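Local coordinates for protein nucleoporin NUP159 (Saccharomyces cerevisiae, PDB 1XIP) that serves as a nuclear pore component whose N-terminal beta-propeller takes part in mRNA export by tethering the helicase Dbp5 to the pore, at residues V100-D112 / R120-L132. Sequence-based numbering, arbitrary orientation.
Sequences VLVSTRNALYSLD and RTVTSFEKPVFQL
Ser110 and Arg120 form an antiparallel hydrogen-bonded pair: Ser110 N gives to Arg120 O at 2.8 Å, and Arg120 N returns a bond to Ser110 O. Further along, Leu108 N reaches Thr123 O at 2.9 Å, nearly straight at 169°. Leu108 O accepts from Val122 N at 2.8 Å and, weakly and at longer range, from Thr123 N; with Val122 and Thr123 both opposite Leu108, the register slips by one, a classic beta bulge. Val122 CG1 stands anti to its backbone N, where it packs with CB against Leu108 CD1, while CG2 lies against Ser110 CB. The ladder pairs the third strand, 107-112, and the fourth, outer strand, 119-124, of one four-stranded propeller blade; beyond it the chain crosses to the next blade, where strand 129-134 lies innermost. Two carbonyls of the 104-107 turn hold this crossing. Asn106 O accepts from Phe125 N, which sits 39° out of the carbonyl plane, and Arg105 O accepts from Val129 N on an in-plane lone pair at 3.1 Å. Arg105 NH1 gives a weak bond to Val129 O, with its guanidinium plane 3° from that of the Phe130 ring. Thr104 OG1 accepts from the amides of Asn106 and Ala107, an ST turn and ST motif that account for both N-H groups. Phe125 inserts its ring between the blades: Val129 CG2 sits over one face, offset toward the rim, Ser103 OG lies in plane at the edge, and CZ touches Leu108 CB at 4.0 Å. That Ser103 hydroxyl donates to Thr104 O.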
ATOM      1  N   VAL A 100      12.641 -10.158 -10.217  1.00 20.57           N
ATOM      2  CA  VAL A 100      11.988  -9.710  -9.004  1.00 19.72           C
ATOM      3  C   VAL A 100      12.853  -8.615  -8.363  1.00 19.15           C
ATOM      4  O   VAL A 100      14.052  -8.796  -8.151  1.00 19.45           O
ATOM      5  CB  VAL A 100      11.769 -10.869  -8.020  1.00 19.37           C
ATOM      6  CG1 VAL A 100      11.124 -10.381  -6.757  1.00 19.87           C
ATOM      7  CG2 VAL A 100      10.898 -11.916  -8.629  1.00 20.03           C
ATOM      8  N   LEU A 101      12.264  -7.475  -8.072  1.00 17.94           N
ATOM      9  CA  LEU A 101      13.025  -6.466  -7.386  1.00 18.08           C
ATOM     10  C   LEU A 101      12.777  -6.582  -5.904  1.00 18.07           C
ATOM     11  O   LEU A 101      11.664  -6.826  -5.483  1.00 18.15           O
ATOM     12  CB  LEU A 101      12.714  -5.065  -7.909  1.00 18.26           C
ATOM     13  CG  LEU A 101      12.907  -4.882  -9.423  1.00 18.71           C
ATOM     14  CD1 LEU A 101      12.562  -3.488  -9.837  1.00 19.42           C
ATOM     15  CD2 LEU A 101      14.325  -5.231  -9.841  1.00 18.08           C
ATOM     16  N   VAL A 102      13.847  -6.464  -5.121  1.00 18.03           N
ATOM     17  CA  VAL A 102      13.763  -6.462  -3.678  1.00 17.41           C
ATOM     18  C   VAL A 102      14.526  -5.248  -3.178  1.00 17.61           C
ATOM     19  O   VAL A 102      15.665  -5.024  -3.553  1.00 17.46           O
ATOM     20  CB  VAL A 102      14.366  -7.720  -3.081  1.00 17.29           C
ATOM     21  CG1 VAL A 102      14.484  -7.587  -1.549  1.00 16.60           C
ATOM     22  CG2 VAL A 102      13.533  -8.962  -3.459  1.00 17.53           C
ATOM     23  N   SER A 103      13.894  -4.470  -2.319  1.00 17.75           N
ATOM     24  CA  SER A 103      14.542  -3.306  -1.783  1.00 18.49           C
ATOM     25  C   SER A 103      14.509  -3.315  -0.275  1.00 18.71           C
ATOM     26  O   SER A 103      13.469  -3.591   0.334  1.00 18.79           O
ATOM     27  CB  SER A 103      13.855  -2.063  -2.294  1.00 18.51           C
ATOM     28  OG  SER A 103      14.663  -0.938  -2.078  1.00 21.05           O
ATOM     29  N   THR A 104      15.662  -3.055   0.329  1.00 19.13           N
ATOM     30  CA  THR A 104      15.714  -2.650   1.733  1.00 19.61           C
ATOM     31  C   THR A 104      15.682  -1.121   1.791  1.00 20.13           C
ATOM     32  O   THR A 104      15.463  -0.449   0.779  1.00 19.77           O
ATOM     33  CB  THR A 104      17.013  -3.168   2.441  1.00 19.49           C
ATOM     34  OG1 THR A 104      18.165  -2.514   1.882  1.00 19.65           O
ATOM     35  CG2 THR A 104      17.258  -4.662   2.192  1.00 18.32           C
ATOM     36  N   ARG A 105      15.935  -0.575   2.971  1.00 21.18           N
ATOM     37  CA  ARG A 105      16.033   0.860   3.132  1.00 22.49           C
ATOM     38  C   ARG A 105      17.288   1.416   2.440  1.00 23.28           C
ATOM     39  O   ARG A 105      17.306   2.585   2.007  1.00 23.30           O
ATOM     40  CB  ARG A 105      16.016   1.222   4.619  1.00 22.63           C
ATOM     41  CG  ARG A 105      14.621   1.562   5.152  1.00 25.24           C
ATOM     42  CD  ARG A 105      14.369   1.171   6.602  1.00 29.43           C
ATOM     43  NE  ARG A 105      14.844   2.154   7.599  1.00 35.52           N
ATOM     44  CZ  ARG A 105      14.641   3.494   7.559  1.00 38.08           C
ATOM     45  NH1 ARG A 105      13.991   4.073   6.541  1.00 38.94           N
ATOM     46  NH2 ARG A 105      15.107   4.263   8.537  1.00 38.55           N
ATOM     47  N   ASN A 106      18.317   0.574   2.307  1.00 23.85           N
ATOM     48  CA  ASN A 106      19.640   1.049   1.895  1.00 24.57           C
ATOM     49  C   ASN A 106      20.114   0.641   0.507  1.00 24.60           C
ATOM     50  O   ASN A 106      21.041   1.269  -0.037  1.00 24.73           O
ATOM     51  CB  ASN A 106      20.676   0.669   2.943  1.00 25.01           C
ATOM     52  CG  ASN A 106      20.306   1.178   4.313  1.00 27.47           C
ATOM     53  OD1 ASN A 106      20.433   2.367   4.599  1.00 29.36           O
ATOM     54  ND2 ASN A 106      19.782   0.284   5.162  1.00 31.22           N
ATOM     55  N   ALA A 107      19.470  -0.378  -0.068  1.00 24.42           N
ATOM     56  CA  ALA A 107      19.848  -0.899  -1.379  1.00 24.55           C
ATOM     57  C   ALA A 107      18.708  -1.616  -2.101  1.00 24.45           C
ATOM     58  O   ALA A 107      17.776  -2.098  -1.474  1.00 24.80           O
ATOM     59  CB  ALA A 107      21.069  -1.828  -1.249  1.00 24.67           C
ATOM     60  N   LEU A 108      18.811  -1.680  -3.427  1.00 24.28           N
ATOM     61  CA  LEU A 108      17.851  -2.352  -4.302  1.00 23.86           C
ATOM     62  C   LEU A 108      18.505  -3.594  -4.901  1.00 23.88           C
ATOM     63  O   LEU A 108      19.685  -3.551  -5.273  1.00 24.40           O
ATOM     64  CB  LEU A 108      17.477  -1.401  -5.435  1.00 23.65           C
ATOM     65  CG  LEU A 108      16.144  -1.431  -6.200  1.00 24.41           C
ATOM     66  CD1 LEU A 108      16.402  -1.231  -7.703  1.00 24.30           C
ATOM     67  CD2 LEU A 108      15.296  -2.668  -5.964  1.00 23.24           C
ATOM     68  N   TYR A 109      17.754  -4.691  -5.016  1.00 23.63           N
ATOM     69  CA  TYR A 109      18.310  -5.965  -5.502  1.00 23.67           C
ATOM     70  C   TYR A 109      17.439  -6.580  -6.561  1.00 24.12           C
ATOM     71  O   TYR A 109      16.224  -6.371  -6.567  1.00 24.05           O
ATOM     72  CB  TYR A 109      18.475  -6.985  -4.363  1.00 23.22           C
ATOM     73  CG  TYR A 109      19.323  -6.496  -3.237  1.00 22.86           C
ATOM     74  CD1 TYR A 109      20.715  -6.470  -3.350  1.00 22.48           C
ATOM     75  CD2 TYR A 109      18.741  -6.030  -2.054  1.00 22.52           C
ATOM     76  CE1 TYR A 109      21.510  -5.997  -2.319  1.00 21.81           C
ATOM     77  CE2 TYR A 109      19.532  -5.559  -1.008  1.00 21.79           C
ATOM     78  CZ  TYR A 109      20.914  -5.546  -1.155  1.00 22.35           C
ATOM     79  OH  TYR A 109      21.700  -5.083  -0.142  1.00 23.47           O
ATOM     80  N   SER A 110      18.069  -7.370  -7.429  1.00 24.56           N
ATOM     81  CA  SER A 110      17.397  -8.070  -8.520  1.00 25.30           C
ATOM     82  C   SER A 110      17.620  -9.571  -8.448  1.00 25.28           C
ATOM     83  O   SER A 110      18.764 -10.028  -8.334  1.00 25.41           O
ATOM     84  CB  SER A 110      17.963  -7.594  -9.841  1.00 25.41           C
ATOM     85  OG  SER A 110      16.938  -7.093 -10.661  1.00 28.00           O
ATOM     86  N   LEU A 111      16.544 -10.341  -8.544  1.00 24.97           N
ATOM     87  CA  LEU A 111      16.672 -11.783  -8.730  1.00 25.04           C
ATOM     88  C   LEU A 111      16.183 -12.183 -10.120  1.00 25.84           C
ATOM     89  O   LEU A 111      15.097 -11.812 -10.539  1.00 26.02           O
ATOM     90  CB  LEU A 111      15.918 -12.549  -7.644  1.00 24.52           C
ATOM     91  CG  LEU A 111      15.630 -14.026  -7.902  1.00 23.27           C
ATOM     92  CD1 LEU A 111      16.846 -14.867  -7.574  1.00 22.02           C
ATOM     93  CD2 LEU A 111      14.434 -14.462  -7.090  1.00 23.22           C
ATOM     94  N   ASP A 112      17.001 -12.931 -10.832  1.00 27.07           N
ATOM     95  CA  ASP A 112      16.692 -13.322 -12.184  1.00 28.92           C
ATOM     96  C   ASP A 112      15.804 -14.547 -12.114  1.00 29.60           C
ATOM     97  O   ASP A 112      16.181 -15.540 -11.525  1.00 29.63           O
ATOM     98  CB  ASP A 112      17.998 -13.635 -12.899  1.00 29.47           C
ATOM     99  CG  ASP A 112      17.851 -13.719 -14.404  1.00 32.26           C
ATOM    100  OD1 ASP A 112      16.705 -13.839 -14.928  1.00 35.27           O
ATOM    101  OD2 ASP A 112      18.855 -13.686 -15.150  1.00 35.44           O
ATOM    102  N   ARG A 120      21.545 -10.007  -7.685  1.00 32.88           N
ATOM    103  CA  ARG A 120      22.422  -8.868  -7.912  1.00 32.89           C
ATOM    104  C   ARG A 120      22.016  -7.645  -7.116  1.00 32.38           C
ATOM    105  O   ARG A 120      20.847  -7.448  -6.817  1.00 32.27           O
ATOM    106  CB  ARG A 120      22.441  -8.520  -9.395  1.00 33.27           C
ATOM    107  CG  ARG A 120      23.395  -9.387 -10.213  1.00 35.67           C
ATOM    108  CD  ARG A 120      23.440  -9.039 -11.702  1.00 39.10           C
ATOM    109  NE  ARG A 120      24.777  -9.228 -12.277  1.00 41.66           N
ATOM    110  CZ  ARG A 120      25.534  -8.250 -12.792  1.00 43.01           C
ATOM    111  NH1 ARG A 120      25.104  -6.989 -12.806  1.00 42.77           N
ATOM    112  NH2 ARG A 120      26.732  -8.534 -13.291  1.00 43.83           N
ATOM    113  N   THR A 121      23.006  -6.834  -6.763  1.00 32.13           N
ATOM    114  CA  THR A 121      22.762  -5.496  -6.246  1.00 31.81           C
ATOM    115  C   THR A 121      22.480  -4.628  -7.458  1.00 31.44           C
ATOM    116  O   THR A 121      23.244  -4.654  -8.415  1.00 31.58           O
ATOM    117  CB  THR A 121      24.011  -4.970  -5.479  1.00 31.84           C
ATOM    118  OG1 THR A 121      24.204  -5.740  -4.283  1.00 31.51           O
ATOM    119  CG2 THR A 121      23.774  -3.549  -4.949  1.00 31.53           C
ATOM    120  N   VAL A 122      21.370  -3.897  -7.444  1.00 30.84           N
ATOM    121  CA  VAL A 122      21.110  -2.958  -8.525  1.00 30.47           C
ATOM    122  C   VAL A 122      21.760  -1.636  -8.191  1.00 30.87           C
ATOM    123  O   VAL A 122      22.504  -1.079  -9.000  1.00 31.29           O
ATOM    124  CB  VAL A 122      19.619  -2.757  -8.803  1.00 30.40           C
ATOM    125  CG1 VAL A 122      19.416  -1.806  -9.988  1.00 28.68           C
ATOM    126  CG2 VAL A 122      18.941  -4.098  -9.062  1.00 29.59           C
ATOM    127  N   THR A 123      21.491  -1.137  -6.993  1.00 31.08           N
ATOM    128  CA  THR A 123      22.099   0.100  -6.549  1.00 31.53           C
ATOM    129  C   THR A 123      21.997   0.290  -5.037  1.00 31.63           C
ATOM    130  O   THR A 123      21.273  -0.443  -4.353  1.00 31.77           O
ATOM    131  CB  THR A 123      21.512   1.323  -7.337  1.00 31.58           C
ATOM    132  OG1 THR A 123      22.384   2.447  -7.190  1.00 31.96           O
ATOM    133  CG2 THR A 123      20.183   1.807  -6.740  1.00 31.77           C
ATOM    134  N   SER A 124      22.764   1.253  -4.534  1.00 31.74           N
ATOM    135  CA  SER A 124      22.650   1.739  -3.171  1.00 31.79           C
ATOM    136  C   SER A 124      22.089   3.157  -3.202  1.00 32.01           C
ATOM    137  O   SER A 124      22.171   3.853  -4.224  1.00 31.78           O
ATOM    138  CB  SER A 124      24.011   1.729  -2.487  1.00 31.81           C
ATOM    139  OG  SER A 124      24.320   0.431  -2.026  1.00 31.91           O
ATOM    140  N   PHE A 125      21.501   3.570  -2.087  1.00 32.23           N
ATOM    141  CA  PHE A 125      20.884   4.877  -1.984  1.00 32.74           C
ATOM    142  C   PHE A 125      21.772   5.740  -1.103  1.00 33.27           C
ATOM    143  O   PHE A 125      22.261   5.278  -0.073  1.00 33.25           O
ATOM    144  CB  PHE A 125      19.489   4.759  -1.353  1.00 32.92           C
ATOM    145  CG  PHE A 125      18.567   3.739  -2.030  1.00 32.66           C
ATOM    146  CD1 PHE A 125      18.151   3.909  -3.353  1.00 31.94           C
ATOM    147  CD2 PHE A 125      18.089   2.640  -1.318  1.00 32.26           C
ATOM    148  CE1 PHE A 125      17.296   2.986  -3.960  1.00 32.66           C
ATOM    149  CE2 PHE A 125      17.232   1.712  -1.913  1.00 32.94           C
ATOM    150  CZ  PHE A 125      16.832   1.884  -3.239  1.00 32.81           C
ATOM    151  N   GLU A 126      21.993   6.990  -1.502  1.00 34.03           N
ATOM    152  CA  GLU A 126      22.828   7.904  -0.707  1.00 34.68           C
ATOM    153  C   GLU A 126      22.206   8.175   0.672  1.00 34.55           C
ATOM    154  O   GLU A 126      22.928   8.471   1.625  1.00 34.64           O
ATOM    155  CB  GLU A 126      23.091   9.217  -1.447  1.00 34.91           C
ATOM    156  CG  GLU A 126      22.222   9.435  -2.681  1.00 37.20           C
ATOM    157  CD  GLU A 126      22.765  10.526  -3.592  1.00 40.14           C
ATOM    158  OE1 GLU A 126      22.557  11.728  -3.271  1.00 41.48           O
ATOM    159  OE2 GLU A 126      23.399  10.190  -4.626  1.00 40.09           O
ATOM    160  N   LYS A 127      20.876   8.050   0.762  1.00 34.06           N
ATOM    161  CA  LYS A 127      20.141   8.173   2.025  1.00 33.92           C
ATOM    162  C   LYS A 127      19.007   7.115   2.119  1.00 33.53           C
ATOM    163  O   LYS A 127      18.429   6.744   1.093  1.00 33.67           O
ATOM    164  CB  LYS A 127      19.565   9.591   2.175  1.00 33.80           C
ATOM    165  CG  LYS A 127      20.613  10.701   2.373  1.00 35.15           C
ATOM    166  CD  LYS A 127      20.576  11.312   3.779  1.00 35.76           C
ATOM    167  CE  LYS A 127      21.806  10.920   4.594  1.00 36.30           C
ATOM    168  NZ  LYS A 127      22.975  11.784   4.297  1.00 36.69           N
ATOM    169  N   PRO A 128      18.694   6.639   3.336  1.00 33.00           N
ATOM    170  CA  PRO A 128      17.585   5.686   3.560  1.00 32.38           C
ATOM    171  C   PRO A 128      16.276   6.065   2.863  1.00 31.77           C
ATOM    172  O   PRO A 128      15.929   7.237   2.727  1.00 31.79           O
ATOM    173  CB  PRO A 128      17.383   5.738   5.076  1.00 32.38           C
ATOM    174  CG  PRO A 128      18.728   6.083   5.619  1.00 32.45           C
ATOM    175  CD  PRO A 128      19.391   6.967   4.595  1.00 32.99           C
ATOM    176  N   VAL A 129      15.538   5.058   2.441  1.00 31.05           N
ATOM    177  CA  VAL A 129      14.350   5.280   1.637  1.00 30.31           C
ATOM    178  C   VAL A 129      13.093   4.922   2.423  1.00 29.91           C
ATOM    179  O   VAL A 129      13.118   3.988   3.224  1.00 30.14           O
ATOM    180  CB  VAL A 129      14.466   4.485   0.326  1.00 30.35           C
ATOM    181  CG1 VAL A 129      13.123   4.325  -0.356  1.00 31.33           C
ATOM    182  CG2 VAL A 129      15.467   5.162  -0.600  1.00 29.66           C
ATOM    183  N   PHE A 130      12.013   5.681   2.215  1.00 29.42           N
ATOM    184  CA  PHE A 130      10.731   5.469   2.907  1.00 29.57           C
ATOM    185  C   PHE A 130       9.715   4.700   2.040  1.00 28.88           C
ATOM    186  O   PHE A 130       8.901   3.921   2.552  1.00 28.00           O
ATOM    187  CB  PHE A 130      10.079   6.819   3.275  1.00 30.23           C
ATOM    188  CG  PHE A 130      10.737   7.550   4.411  1.00 33.25           C
ATOM    189  CD1 PHE A 130      11.433   6.859   5.423  1.00 36.28           C
ATOM    190  CD2 PHE A 130      10.643   8.949   4.487  1.00 35.82           C
ATOM    191  CE1 PHE A 130      12.047   7.552   6.485  1.00 36.92           C
ATOM    192  CE2 PHE A 130      11.242   9.660   5.545  1.00 37.44           C
ATOM    193  CZ  PHE A 130      11.953   8.958   6.549  1.00 38.51           C
ATOM    194  N   GLN A 131       9.733   4.978   0.736  1.00 28.32           N
ATOM    195  CA  GLN A 131       8.716   4.468  -0.173  1.00 28.07           C
ATOM    196  C   GLN A 131       9.218   4.295  -1.586  1.00 27.81           C
ATOM    197  O   GLN A 131       9.957   5.136  -2.093  1.00 28.14           O
ATOM    198  CB  GLN A 131       7.486   5.378  -0.190  1.00 28.05           C
ATOM    199  CG  GLN A 131       6.210   4.641  -0.646  1.00 27.27           C
ATOM    200  CD  GLN A 131       5.040   5.559  -0.830  1.00 26.31           C
ATOM    201  OE1 GLN A 131       4.594   6.177   0.121  1.00 29.50           O
ATOM    202  NE2 GLN A 131       4.547   5.667  -2.055  1.00 24.03           N
ATOM    203  N   LEU A 132       8.796   3.201  -2.212  1.00 27.41           N
ATOM    204  CA  LEU A 132       9.122   2.907  -3.592  1.00 27.43           C
ATOM    205  C   LEU A 132       7.862   2.513  -4.293  1.00 28.08           C
ATOM    206  O   LEU A 132       7.020   1.810  -3.715  1.00 28.58           O
ATOM    207  CB  LEU A 132      10.077   1.729  -3.673  1.00 27.28           C
ATOM    208  CG  LEU A 132      11.528   1.942  -3.303  1.00 26.57           C
ATOM    209  CD1 LEU A 132      11.866   1.132  -2.083  1.00 25.90           C
ATOM    210  CD2 LEU A 132      12.373   1.515  -4.462  1.00 27.98           C
TER